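Local coordinates for protein Agap007691-pb (Anopheles gambiae, PDB 5C98) that is of unknown function but belongs to the serpins, a family made up largely of serine protease inhibitors, at residues D275-K280 against E347-R352; S99-E104 against T123-V128; L26-A31 against G294-G299. One frame throughout, in Å; residues are numbered along the deposited sequence.

Interaction 1: residues D275-K280 against E347-R352; sequences DLKLPK and EFHANR
D275 and H349 meet through a short hydrogen bond, in which H349 NE2 donates to D275 OD1 at 2.5 Å. The oxygen lies at the edge of the imidazole near its plane and accepts on its anti lone pair, while the carboxylate is turned 62° from the ring. H209 NE2 grips OD2, so the carboxylate is fixed at both oxygens.

Over one face of the same ring runs K277. Its CG lies beside the backbone N (chi1 -67°) and the extended chain carries CD to 3.7 Å from the H349 centroid, a CH-pi contact almost on the ring normal; NZ continues to a salt bridge with E193.

The two backbones run parallel, 346-349 being a strand of serpin sheet C beside 270-287. K277 bonds through both its N and its O, to F348 O and A350 N, the residues flanking its bridge partner H349, and F348 N bonds D275 O, all at 2.9 to 3.0 Å. A350 then turns the chain aside as the centre of an inverse gamma turn.

On the sheet face opposite D275, K277 and H349, L276 CD1 lies 3.5 Å from F348 CD1, the two side chains side by side. Beyond the last bridge, L278 CD1 reaches A350 CB at 4.1 Å.

Interaction 2: residues S99-E104 against T123-V128; sequences SFVLVE and TTVEPV
The beta-alpha-beta crossover at one edge of the main serpin sheet, sheet A, brings strand 99-104 parallel to strand 124-128 after an intervening helix. V101 and V103 of one strand pair with V125 and P127 of the other, hydrogen-bonding to the residues on either side of these. E126 N gives the shortest backbone bond, 2.8 Å to V101 O; V101 N donates to T124 O, and V128 N reaches V103 O. The bond from V103 N to E126 O is longer, 3.3 Å, with the donor lying above the carbonyl plane. T124 N, buried by the contact, has no partner in the model. Just before it, the hydroxyls S99 OG and T123 OG1 hydrogen-bond to each other at 2.8 Å.

On one face V101, V103 and V125 pack together: V103 CG2 touches V125 CG1 at 3.9 Å, the two side chains crossing at about a right angle, and also leans on P127 CB. On the other, F100 stretches across the neighbouring strand. A chi1 of -176° sets its CG opposite the backbone N, and F100 CE1 comes to 3.8 Å from T124 CG2. E126 OE1 meets the ring edge 3.6 Å from F100 CZ, the carboxylate standing 79° from the ring plane. L102 CD2 packs on V128 CG2.

Helix 111-119 covers the face carrying V101, V103 and V125 through F113 and F117, helix 133-146 covers the F100 and L102 face, where F143 stacks on F100, and strand 169-177 pairs along the far edge of strand 95-104.

Interaction 3: residues L26-A31 against G294-G299; sequences LEYFKA and GKLGYG
K295 reaches A31 with the outer half of its side chain, and the chain can be followed outward atom by atom. CB points toward helix 15-32, yet neither it nor CG comes close enough to touch. CD is the first atom to arrive, 3.6 Å from A31 O, and CE comes nearer still, also lying 4.4 Å from A31 CB. The bend that brings this about is at chi3 (67°), in a chain otherwise extended beyond CG; it turns CE and NZ in toward A31 O. NZ then ends 2.7 Å from A31 O and donates a hydrogen bond in the carbonyl plane, on a lone pair. This carbonyl belongs to the last turn of helix 15-32, and the ammonium group would probably be favoured there by the negative end of the helix dipole.

The next residue, L296, supplies the apolar half. Its CG stands beside the backbone N (chi1 -64°), and its two methyls meet different residues of the helix: CD1 lies 3.9 Å from Y28 CD2, approaching the ring obliquely, and CD2 settles 3.9 Å from A31 CB and 3.8 Å from E27 O. The Y28 and L296 side chains cross at about a right angle. E27 sends its carboxylate to K23, along its own helix.

Behind L296 the backbone turns sharply. G297, with positive phi, ends the helix in a Schellman motif, its N bonding back to G294 O at 3.0 Å, and the Y298 ring lies beneath L296 O. The arrangement belongs to the serpin fold: helix I (289-295), which follows the long strand 270-287 whose later part is strand 6 of sheet A, packs its Schellman-terminated end against the C-terminal turns of helix A (15-32).

In the fold
The three contacts mark widely separated parts of one serpin domain. Interactions 1 and 2 lie on opposite sides of the chain's centre, about 42 Å apart between centres and about 27 Å at their nearest atoms. Interaction 3 lies about 13 Å from each at nearest atoms, and 30 Å and 25 Å from interactions 1 and 2 between centres. Interactions 1 and 3 are linked directly by the chain, since strand 270-287 leads into helix 289-295. Residues 335-343, part of the region where serpins carry their reactive-centre loop, are not modelled; strand 346-349 of interaction 1 follows that gap, making it the contact nearest in sequence to the loop.

Interaction 1: residues D275-K280 against E347-R352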
ATOM      1  N   ASP A 275       3.637   2.531  28.301  1.00 20.26           N
ATOM      2  CA  ASP A 275       2.205   2.379  28.493  1.00 19.78           C
ATOM      3  C   ASP A 275       1.542   2.758  27.181  1.00 19.20           C
ATOM      4  O   ASP A 275       1.528   3.931  26.789  1.00 19.46           O
ATOM      5  CB  ASP A 275       1.690   3.246  29.635  1.00 24.09           C
ATOM      6  CG  ASP A 275       0.284   2.887  30.003  1.00 28.48           C
ATOM      7  OD1 ASP A 275      -0.637   3.433  29.390  1.00 27.69           O
ATOM      8  OD2 ASP A 275       0.101   1.997  30.865  1.00 40.19           O
ATOM      9  N   LEU A 276       1.052   1.740  26.484  1.00 18.56           N
ATOM     10  CA  LEU A 276       0.607   1.858  25.107  0.50 17.49           C
ATOM     11  C   LEU A 276      -0.906   1.716  25.038  1.00 18.53           C
ATOM     12  O   LEU A 276      -1.467   0.755  25.570  1.00 20.68           O
ATOM     13  CB  LEU A 276       1.287   0.761  24.282  0.50 19.70           C
ATOM     14  CG  LEU A 276       1.016   0.649  22.785  0.50 20.40           C
ATOM     15  CD1 LEU A 276       1.466   1.879  22.067  0.50 16.15           C
ATOM     16  CD2 LEU A 276       1.727  -0.565  22.243  0.50 16.64           C
ATOM     17  N   LYS A 277      -1.553   2.656  24.355  1.00 15.40           N
ATOM     18  CA  LYS A 277      -2.964   2.585  24.039  1.00 17.07           C
ATOM     19  C   LYS A 277      -3.134   2.850  22.558  1.00 17.48           C
ATOM     20  O   LYS A 277      -2.515   3.760  22.017  1.00 18.28           O
ATOM     21  CB  LYS A 277      -3.792   3.566  24.842  1.00 18.69           C
ATOM     22  CG  LYS A 277      -3.822   3.219  26.311  1.00 21.85           C
ATOM     23  CD  LYS A 277      -4.757   4.145  27.025  1.00 24.57           C
ATOM     24  CE  LYS A 277      -5.137   3.639  28.394  1.00 35.52           C
ATOM     25  NZ  LYS A 277      -6.276   4.433  28.937  1.00 37.42           N
ATOM     26  N   LEU A 278      -3.968   2.027  21.910  1.00 17.61           N
ATOM     27  CA  LEU A 278      -4.142   2.080  20.456  1.00 22.25           C
ATOM     28  C   LEU A 278      -5.557   1.591  20.187  1.00 20.41           C
ATOM     29  O   LEU A 278      -5.959   0.584  20.772  1.00 20.68           O
ATOM     30  CB  LEU A 278      -3.141   1.116  19.797  1.00 25.33           C
ATOM     31  CG  LEU A 278      -2.978   1.045  18.284  1.00 24.58           C
ATOM     32  CD1 LEU A 278      -2.220   2.257  17.767  1.00 22.73           C
ATOM     33  CD2 LEU A 278      -2.230  -0.221  17.875  1.00 28.90           C
ATOM     34  N   PRO A 279      -6.337   2.236  19.322  1.00 18.19           N
ATOM     35  CA  PRO A 279      -7.617   1.622  18.941  1.00 17.66           C
ATOM     36  C   PRO A 279      -7.410   0.258  18.298  1.00 20.56           C
ATOM     37  O   PRO A 279      -6.419   0.017  17.606  1.00 18.70           O
ATOM     38  CB  PRO A 279      -8.221   2.623  17.948  1.00 20.29           C
ATOM     39  CG  PRO A 279      -7.075   3.402  17.451  1.00 24.84           C
ATOM     40  CD  PRO A 279      -6.075   3.464  18.556  1.00 21.42           C
ATOM     41  N   LYS A 280      -8.355  -0.654  18.554  1.00 19.19           N
ATOM     42  CA  LYS A 280      -8.413  -1.916  17.819  1.00 19.51           C
ATOM     43  C   LYS A 280      -8.988  -1.567  16.455  1.00 22.24           C
ATOM     44  O   LYS A 280     -10.199  -1.438  16.302  1.00 32.27           O
ATOM     45  CB  LYS A 280      -9.290  -2.919  18.562  1.00 22.38           C
ATOM     46  CG  LYS A 280      -9.238  -4.306  17.991  1.00 26.07           C
ATOM     47  CD  LYS A 280     -10.207  -5.234  18.708  1.00 35.27           C
ATOM     48  CE  LYS A 280     -10.395  -6.523  17.928  1.00 48.47           C
ATOM     49  NZ  LYS A 280      -9.435  -7.580  18.338  1.00 57.22           N
ATOM     50  N   GLU A 347       4.831   7.054  27.806  1.00 21.59           N
ATOM     51  CA  GLU A 347       3.420   6.903  27.500  1.00 20.59           C
ATOM     52  C   GLU A 347       3.227   7.150  26.021  1.00 18.44           C
ATOM     53  O   GLU A 347       3.764   8.119  25.461  1.00 20.39           O
ATOM     54  CB  GLU A 347       2.519   7.829  28.335  1.00 25.15           C
ATOM     55  CG  GLU A 347       2.275   7.284  29.753  1.00 30.67           C
ATOM     56  CD  GLU A 347       1.192   8.011  30.555  1.00 42.74           C
ATOM     57  OE1 GLU A 347       1.182   7.829  31.791  1.00 52.22           O
ATOM     58  OE2 GLU A 347       0.347   8.729  29.973  1.00 30.74           O
ATOM     59  N   PHE A 348       2.465   6.267  25.390  1.00 15.10           N
ATOM     60  CA  PHE A 348       2.079   6.448  23.988  1.00 14.32           C
ATOM     61  C   PHE A 348       0.609   6.082  23.892  1.00 17.55           C
ATOM     62  O   PHE A 348       0.258   4.923  23.719  1.00 16.45           O
ATOM     63  CB  PHE A 348       2.936   5.577  23.075  1.00 16.12           C
ATOM     64  CG  PHE A 348       2.725   5.834  21.608  1.00 14.49           C
ATOM     65  CD1 PHE A 348       1.760   5.159  20.886  1.00 17.14           C
ATOM     66  CD2 PHE A 348       3.554   6.727  20.947  1.00 15.05           C
ATOM     67  CE1 PHE A 348       1.632   5.376  19.540  1.00 16.71           C
ATOM     68  CE2 PHE A 348       3.410   6.954  19.616  1.00 15.53           C
ATOM     69  CZ  PHE A 348       2.458   6.273  18.904  1.00 16.30           C
ATOM     70  N   HIS A 349      -0.242   7.082  24.002  1.00 15.59           N
ATOM     71  CA  HIS A 349      -1.691   6.911  23.980  1.00 15.58           C
ATOM     72  C   HIS A 349      -2.212   7.491  22.678  1.00 16.01           C
ATOM     73  O   HIS A 349      -2.394   8.703  22.546  1.00 15.00           O
ATOM     74  CB  HIS A 349      -2.309   7.557  25.210  1.00 14.37           C
ATOM     75  CG  HIS A 349      -1.985   6.837  26.470  1.00 15.41           C
ATOM     76  ND1 HIS A 349      -2.425   7.261  27.705  1.00 20.48           N
ATOM     77  CD2 HIS A 349      -1.245   5.727  26.700  1.00 15.31           C
ATOM     78  CE1 HIS A 349      -1.994   6.428  28.633  1.00 25.86           C
ATOM     79  NE2 HIS A 349      -1.273   5.490  28.048  1.00 20.96           N
ATOM     80  N   ALA A 350      -2.414   6.618  21.700  1.00 14.83           N
ATOM     81  CA  ALA A 350      -2.793   7.033  20.354  1.00 15.25           C
ATOM     82  C   ALA A 350      -4.308   7.203  20.325  1.00 16.71           C
ATOM     83  O   ALA A 350      -5.059   6.316  19.918  1.00 17.61           O
ATOM     84  CB  ALA A 350      -2.297   6.028  19.325  1.00 18.23           C
ATOM     85  N   ASN A 351      -4.757   8.376  20.781  1.00 15.96           N
ATOM     86  CA  ASN A 351      -6.168   8.726  20.915  1.00 16.07           C
ATOM     87  C   ASN A 351      -6.534   9.885  20.018  1.00 17.04           C
ATOM     88  O   ASN A 351      -7.535  10.565  20.255  1.00 16.55           O
ATOM     89  CB  ASN A 351      -6.497   9.051  22.369  1.00 18.97           C
ATOM     90  CG  ASN A 351      -5.564  10.083  22.956  1.00 20.06           C
ATOM     91  OD1 ASN A 351      -4.935  10.866  22.233  1.00 19.74           O
ATOM     92  ND2 ASN A 351      -5.439  10.071  24.283  1.00 29.45           N
ATOM     93  N   ARG A 352      -5.718  10.128  19.007  1.00 16.55           N
ATOM     94  CA  ARG A 352      -5.943  11.144  17.998  1.00 16.65           C
ATOM     95  C   ARG A 352      -5.316  10.644  16.716  1.00 15.28           C
ATOM     96  O   ARG A 352      -4.554   9.667  16.740  1.00 15.11           O
ATOM     97  CB  ARG A 352      -5.344  12.495  18.400  1.00 21.35           C
ATOM     98  CG  ARG A 352      -4.004  12.453  18.951  1.00 25.57           C
ATOM     99  CD  ARG A 352      -3.701  13.801  19.650  1.00 35.32           C
ATOM    100  NE  ARG A 352      -2.282  13.903  19.944  1.00 28.43           N
ATOM    101  CZ  ARG A 352      -1.695  13.314  20.979  1.00 20.19           C
ATOM    102  NH1 ARG A 352      -2.418  12.622  21.865  1.00 33.57           N
ATOM    103  NH2 ARG A 352      -0.408  13.433  21.170  1.00 27.18           N
TER

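Interaction 2: residues S99-E104 against T123-V128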
ATOM      1  N   SER A  99      -0.677  -8.951  -7.876  1.00 15.17           N
ATOM      2  CA  SER A  99      -1.170  -8.211  -9.025  1.00 14.97           C
ATOM      3  C   SER A  99      -2.063  -9.084  -9.894  1.00 15.44           C
ATOM      4  O   SER A  99      -1.951 -10.313  -9.925  1.00 17.23           O
ATOM      5  CB  SER A  99      -0.034  -7.662  -9.872  1.00 15.98           C
ATOM      6  OG  SER A  99       0.802  -8.701 -10.344  1.00 16.29           O
ATOM      7  N   PHE A 100      -2.931  -8.413 -10.646  1.00 16.52           N
ATOM      8  CA  PHE A 100      -3.900  -9.093 -11.491  1.00 15.97           C
ATOM      9  C   PHE A 100      -4.136  -8.178 -12.677  1.00 15.51           C
ATOM     10  O   PHE A 100      -4.199  -6.947 -12.522  1.00 17.35           O
ATOM     11  CB  PHE A 100      -5.180  -9.308 -10.686  1.00 15.51           C
ATOM     12  CG  PHE A 100      -6.238 -10.079 -11.389  1.00 16.99           C
ATOM     13  CD1 PHE A 100      -6.138 -11.451 -11.479  1.00 17.80           C
ATOM     14  CD2 PHE A 100      -7.335  -9.447 -11.960  1.00 19.42           C
ATOM     15  CE1 PHE A 100      -7.110 -12.209 -12.138  1.00 18.33           C
ATOM     16  CE2 PHE A 100      -8.317 -10.193 -12.607  1.00 19.08           C
ATOM     17  CZ  PHE A 100      -8.199 -11.569 -12.719  1.00 18.28           C
ATOM     18  N   VAL A 101      -4.243  -8.766 -13.850  1.00 15.19           N
ATOM     19  CA  VAL A 101      -4.364  -8.012 -15.085  1.00 16.38           C
ATOM     20  C   VAL A 101      -5.597  -8.491 -15.826  1.00 17.27           C
ATOM     21  O   VAL A 101      -5.787  -9.703 -16.005  1.00 18.45           O
ATOM     22  CB  VAL A 101      -3.119  -8.193 -15.967  1.00 15.27           C
ATOM     23  CG1 VAL A 101      -3.198  -7.363 -17.219  1.00 18.12           C
ATOM     24  CG2 VAL A 101      -1.849  -7.885 -15.192  1.00 17.54           C
ATOM     25  N   LEU A 102      -6.425  -7.543 -16.271  1.00 15.36           N
ATOM     26  CA  LEU A 102      -7.490  -7.834 -17.220  1.00 15.49           C
ATOM     27  C   LEU A 102      -7.072  -7.383 -18.610  1.00 16.05           C
ATOM     28  O   LEU A 102      -6.532  -6.295 -18.788  1.00 17.50           O
ATOM     29  CB  LEU A 102      -8.788  -7.104 -16.873  1.00 18.61           C
ATOM     30  CG  LEU A 102      -9.493  -7.475 -15.576  1.00 18.78           C
ATOM     31  CD1 LEU A 102     -10.679  -6.552 -15.369  1.00 16.25           C
ATOM     32  CD2 LEU A 102      -9.942  -8.925 -15.648  1.00 20.89           C
ATOM     33  N   VAL A 103      -7.324  -8.233 -19.595  1.00 16.72           N
ATOM     34  CA  VAL A 103      -7.134  -7.894 -21.000  1.00 17.67           C
ATOM     35  C   VAL A 103      -8.425  -8.204 -21.746  1.00 19.65           C
ATOM     36  O   VAL A 103      -9.149  -9.153 -21.418  1.00 19.42           O
ATOM     37  CB  VAL A 103      -5.949  -8.646 -21.655  1.00 19.07           C
ATOM     38  CG1 VAL A 103      -4.622  -8.186 -21.076  1.00 18.69           C
ATOM     39  CG2 VAL A 103      -6.111 -10.154 -21.524  1.00 19.87           C
ATOM     40  N   GLU A 104      -8.714  -7.389 -22.757  1.00 18.72           N
ATOM     41  CA  GLU A 104      -9.883  -7.637 -23.602  1.00 20.10           C
ATOM     42  C   GLU A 104      -9.733  -8.960 -24.345  1.00 19.80           C
ATOM     43  O   GLU A 104      -8.793  -9.157 -25.124  1.00 21.13           O
ATOM     44  CB  GLU A 104     -10.064  -6.483 -24.596  1.00 21.02           C
ATOM     45  CG  GLU A 104     -11.078  -6.720 -25.727  1.00 23.68           C
ATOM     46  CD  GLU A 104     -12.445  -7.196 -25.254  1.00 26.13           C
ATOM     47  OE1 GLU A 104     -12.959  -6.649 -24.249  1.00 24.44           O
ATOM     48  OE2 GLU A 104     -12.991  -8.118 -25.907  1.00 26.96           O
ATOM     49  N   THR A 123       2.312 -13.054 -11.616  1.00 17.49           N
ATOM     50  CA  THR A 123       1.081 -12.313 -11.813  1.00 17.28           C
ATOM     51  C   THR A 123       0.082 -13.272 -12.443  1.00 18.95           C
ATOM     52  O   THR A 123       0.416 -14.403 -12.801  1.00 20.37           O
ATOM     53  CB  THR A 123       1.306 -11.052 -12.675  1.00 16.93           C
ATOM     54  OG1 THR A 123       0.152 -10.210 -12.592  1.00 17.71           O
ATOM     55  CG2 THR A 123       1.571 -11.380 -14.136  1.00 18.68           C
ATOM     56  N   THR A 124      -1.160 -12.810 -12.549  1.00 17.83           N
ATOM     57  CA  THR A 124      -2.220 -13.537 -13.231  1.00 18.96           C
ATOM     58  C   THR A 124      -2.905 -12.592 -14.207  1.00 16.95           C
ATOM     59  O   THR A 124      -3.248 -11.460 -13.853  1.00 16.67           O
ATOM     60  CB  THR A 124      -3.216 -14.124 -12.221  1.00 20.48           C
ATOM     61  OG1 THR A 124      -2.569 -15.180 -11.479  1.00 26.27           O
ATOM     62  CG2 THR A 124      -4.396 -14.743 -12.942  1.00 23.68           C
ATOM     63  N   VAL A 125      -3.040 -13.037 -15.445  1.00 17.84           N
ATOM     64  CA  VAL A 125      -3.755 -12.308 -16.489  1.00 17.09           C
ATOM     65  C   VAL A 125      -5.016 -13.088 -16.807  1.00 18.34           C
ATOM     66  O   VAL A 125      -4.954 -14.297 -17.077  1.00 21.59           O
ATOM     67  CB  VAL A 125      -2.888 -12.161 -17.751  1.00 21.17           C
ATOM     68  CG1 VAL A 125      -3.634 -11.428 -18.849  1.00 20.45           C
ATOM     69  CG2 VAL A 125      -1.595 -11.445 -17.442  1.00 22.29           C
ATOM     70  N   GLU A 126      -6.159 -12.410 -16.800  1.00 19.47           N
ATOM     71  CA  GLU A 126      -7.412 -13.030 -17.213  1.00 19.57           C
ATOM     72  C   GLU A 126      -8.016 -12.277 -18.390  1.00 18.43           C
ATOM     73  O   GLU A 126      -8.280 -11.066 -18.276  1.00 19.38           O
ATOM     74  CB  GLU A 126      -8.414 -13.081 -16.068  1.00 19.71           C
ATOM     75  CG  GLU A 126      -9.649 -13.882 -16.441  1.00 28.36           C
ATOM     76  CD  GLU A 126     -10.479 -14.322 -15.247  1.00 32.75           C
ATOM     77  OE1 GLU A 126      -9.929 -14.394 -14.123  1.00 28.30           O
ATOM     78  OE2 GLU A 126     -11.684 -14.608 -15.437  1.00 32.99           O
ATOM     79  N   PRO A 127      -8.230 -12.932 -19.535  1.00 19.61           N
ATOM     80  CA  PRO A 127      -9.010 -12.304 -20.610  1.00 19.24           C
ATOM     81  C   PRO A 127     -10.481 -12.274 -20.237  1.00 20.96           C
ATOM     82  O   PRO A 127     -11.045 -13.278 -19.804  1.00 24.08           O
ATOM     83  CB  PRO A 127      -8.770 -13.219 -21.812  1.00 22.95           C
ATOM     84  CG  PRO A 127      -7.705 -14.160 -21.416  1.00 40.01           C
ATOM     85  CD  PRO A 127      -7.736 -14.256 -19.934  1.00 23.19           C
ATOM     86  N   VAL A 128     -11.110 -11.117 -20.429  1.00 20.64           N
ATOM     87  CA  VAL A 128     -12.524 -10.950 -20.125  1.00 20.40           C
ATOM     88  C   VAL A 128     -13.147 -10.066 -21.194  1.00 20.76           C
ATOM     89  O   VAL A 128     -12.460  -9.417 -21.991  1.00 22.50           O
ATOM     90  CB  VAL A 128     -12.762 -10.328 -18.734  1.00 20.95           C
ATOM     91  CG1 VAL A 128     -12.228 -11.227 -17.623  1.00 27.00           C
ATOM     92  CG2 VAL A 128     -12.176  -8.920 -18.667  1.00 22.03           C
TER

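Interaction 3: residues L26-A31 against G294-G299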
ATOM      1  N   LEU A  26       6.857   8.171   0.294  1.00 15.04           N
ATOM      2  CA  LEU A  26       6.383   9.324   1.049  1.00 14.54           C
ATOM      3  C   LEU A  26       5.813  10.393   0.131  1.00 15.93           C
ATOM      4  O   LEU A  26       4.812  11.026   0.480  1.00 16.44           O
ATOM      5  CB  LEU A  26       7.505   9.861   1.939  1.00 16.20           C
ATOM      6  CG  LEU A  26       7.977   8.880   3.014  1.00 16.99           C
ATOM      7  CD1 LEU A  26       9.146   9.541   3.760  1.00 19.68           C
ATOM      8  CD2 LEU A  26       6.861   8.407   3.957  1.00 17.77           C
ATOM      9  N   GLU A  27       6.414  10.605  -1.052  1.00 14.57           N
ATOM     10  CA  GLU A  27       5.841  11.552  -2.006  1.00 16.74           C
ATOM     11  C   GLU A  27       4.468  11.098  -2.473  1.00 15.44           C
ATOM     12  O   GLU A  27       3.531  11.895  -2.564  1.00 15.79           O
ATOM     13  CB  GLU A  27       6.763  11.683  -3.217  1.00 18.50           C
ATOM     14  CG  GLU A  27       8.033  12.483  -2.931  1.00 21.43           C
ATOM     15  CD  GLU A  27       9.058  12.380  -4.035  1.00 39.36           C
ATOM     16  OE1 GLU A  27       9.021  11.399  -4.817  1.00 38.33           O
ATOM     17  OE2 GLU A  27       9.922  13.284  -4.106  1.00 43.13           O
ATOM     18  N   TYR A  28       4.332   9.813  -2.783  1.00 14.29           N
ATOM     19  CA  TYR A  28       3.050   9.282  -3.218  1.00 13.31           C
ATOM     20  C   TYR A  28       1.999   9.442  -2.126  1.00 15.94           C
ATOM     21  O   TYR A  28       0.860   9.837  -2.393  1.00 14.80           O
ATOM     22  CB  TYR A  28       3.254   7.810  -3.546  1.00 15.17           C
ATOM     23  CG  TYR A  28       2.079   7.084  -4.166  1.00 16.40           C
ATOM     24  CD1 TYR A  28       1.009   6.652  -3.405  1.00 15.75           C
ATOM     25  CD2 TYR A  28       2.086   6.756  -5.512  1.00 14.79           C
ATOM     26  CE1 TYR A  28      -0.026   5.934  -3.969  1.00 15.25           C
ATOM     27  CE2 TYR A  28       1.049   6.052  -6.077  1.00 15.84           C
ATOM     28  CZ  TYR A  28       0.011   5.650  -5.321  1.00 14.19           C
ATOM     29  OH  TYR A  28      -1.030   4.908  -5.874  1.00 15.96           O
ATOM     30  N   PHE A  29       2.356   9.102  -0.893  1.00 14.02           N
ATOM     31  CA  PHE A  29       1.384   9.226   0.190  1.00 14.14           C
ATOM     32  C   PHE A  29       0.940  10.670   0.379  1.00 15.81           C
ATOM     33  O   PHE A  29      -0.246  10.925   0.591  1.00 15.84           O
ATOM     34  CB  PHE A  29       1.927   8.640   1.495  1.00 15.08           C
ATOM     35  CG  PHE A  29       0.915   8.627   2.599  1.00 15.28           C
ATOM     36  CD1 PHE A  29      -0.295   7.985   2.429  1.00 18.10           C
ATOM     37  CD2 PHE A  29       1.133   9.292   3.778  1.00 16.58           C
ATOM     38  CE1 PHE A  29      -1.251   7.990   3.420  1.00 18.83           C
ATOM     39  CE2 PHE A  29       0.162   9.261   4.767  1.00 16.62           C
ATOM     40  CZ  PHE A  29      -1.006   8.618   4.562  1.00 17.87           C
ATOM     41  N   LYS A  30       1.866  11.626   0.298  1.00 14.36           N
ATOM     42  CA  LYS A  30       1.479  13.031   0.401  1.00 15.20           C
ATOM     43  C   LYS A  30       0.501  13.412  -0.692  1.00 17.03           C
ATOM     44  O   LYS A  30      -0.361  14.271  -0.485  1.00 19.17           O
ATOM     45  CB  LYS A  30       2.713  13.942   0.288  1.00 18.37           C
ATOM     46  CG  LYS A  30       3.575  13.876   1.488  1.00 23.54           C
ATOM     47  CD  LYS A  30       4.903  14.597   1.309  1.00 19.91           C
ATOM     48  CE  LYS A  30       5.885  13.987   2.293  1.00 22.19           C
ATOM     49  NZ  LYS A  30       7.031  14.872   2.477  1.00 28.93           N
ATOM     50  N   ALA A  31       0.635  12.819  -1.873  1.00 16.20           N
ATOM     51  CA  ALA A  31      -0.255  13.139  -2.982  1.00 18.66           C
ATOM     52  C   ALA A  31      -1.628  12.515  -2.823  1.00 21.32           C
ATOM     53  O   ALA A  31      -2.583  13.017  -3.423  1.00 26.04           O
ATOM     54  CB  ALA A  31       0.358  12.647  -4.298  1.00 20.46           C
ATOM     55  N   GLY A 294      -0.687  10.398 -11.793  1.00 21.15           N
ATOM     56  CA  GLY A 294      -0.918  11.595 -12.589  1.00 23.90           C
ATOM     57  C   GLY A 294      -0.547  12.859 -11.836  1.00 25.50           C
ATOM     58  O   GLY A 294       0.133  13.738 -12.374  1.00 26.77           O
ATOM     59  N   LYS A 295      -0.960  12.947 -10.564  1.00 22.47           N
ATOM     60  CA  LYS A 295      -0.631  14.096  -9.717  1.00 22.82           C
ATOM     61  C   LYS A 295       0.878  14.262  -9.530  1.00 23.97           C
ATOM     62  O   LYS A 295       1.368  15.387  -9.355  1.00 26.09           O
ATOM     63  CB  LYS A 295      -1.262  13.932  -8.329  1.00 24.14           C
ATOM     64  CG  LYS A 295      -2.753  14.187  -8.218  1.00 30.47           C
ATOM     65  CD  LYS A 295      -3.217  14.190  -6.743  1.00 34.76           C
ATOM     66  CE  LYS A 295      -2.643  15.364  -5.944  1.00 47.06           C
ATOM     67  NZ  LYS A 295      -3.176  15.440  -4.540  1.00 48.80           N
ATOM     68  N   LEU A 296       1.619  13.163  -9.500  1.00 21.72           N
ATOM     69  CA  LEU A 296       3.067  13.195  -9.343  1.00 22.89           C
ATOM     70  C   LEU A 296       3.810  13.499 -10.640  1.00 26.35           C
ATOM     71  O   LEU A 296       5.038  13.632 -10.602  1.00 27.07           O
ATOM     72  CB  LEU A 296       3.558  11.856  -8.822  1.00 20.66           C
ATOM     73  CG  LEU A 296       3.094  11.421  -7.421  1.00 19.71           C
ATOM     74  CD1 LEU A 296       3.532  10.027  -7.092  1.00 21.83           C
ATOM     75  CD2 LEU A 296       3.612  12.393  -6.374  1.00 22.78           C
ATOM     76  N   GLY A 297       3.118  13.588 -11.775  1.00 25.34           N
ATOM     77  CA  GLY A 297       3.749  13.849 -13.060  1.00 24.74           C
ATOM     78  C   GLY A 297       4.055  12.622 -13.882  1.00 23.82           C
ATOM     79  O   GLY A 297       4.760  12.729 -14.893  1.00 25.89           O
ATOM     80  N   TYR A 298       3.549  11.465 -13.492  1.00 23.84           N
ATOM     81  CA  TYR A 298       3.855  10.213 -14.160  1.00 23.46           C
ATOM     82  C   TYR A 298       2.606   9.631 -14.799  1.00 22.66           C
ATOM     83  O   TYR A 298       2.386   8.418 -14.799  1.00 27.97           O
ATOM     84  CB  TYR A 298       4.456   9.223 -13.177  1.00 24.75           C
ATOM     85  CG  TYR A 298       5.601   9.763 -12.389  1.00 26.88           C
ATOM     86  CD1 TYR A 298       6.692  10.347 -13.022  1.00 26.58           C
ATOM     87  CD2 TYR A 298       5.607   9.681 -11.012  1.00 26.94           C
ATOM     88  CE1 TYR A 298       7.753  10.837 -12.293  1.00 33.86           C
ATOM     89  CE2 TYR A 298       6.664  10.167 -10.271  1.00 29.31           C
ATOM     90  CZ  TYR A 298       7.735  10.736 -10.919  1.00 29.70           C
ATOM     91  OH  TYR A 298       8.793  11.233 -10.188  1.00 38.13           O
ATOM     92  N   GLY A 299       1.793  10.490 -15.386  1.00 28.49           N
ATOM     93  CA  GLY A 299       0.573  10.025 -16.000  1.00 30.84           C
ATOM     94  C   GLY A 299       0.751   9.447 -17.380  1.00 28.33           C
ATOM     95  O   GLY A 299      -0.220   8.930 -17.923  1.00 24.48           O
TER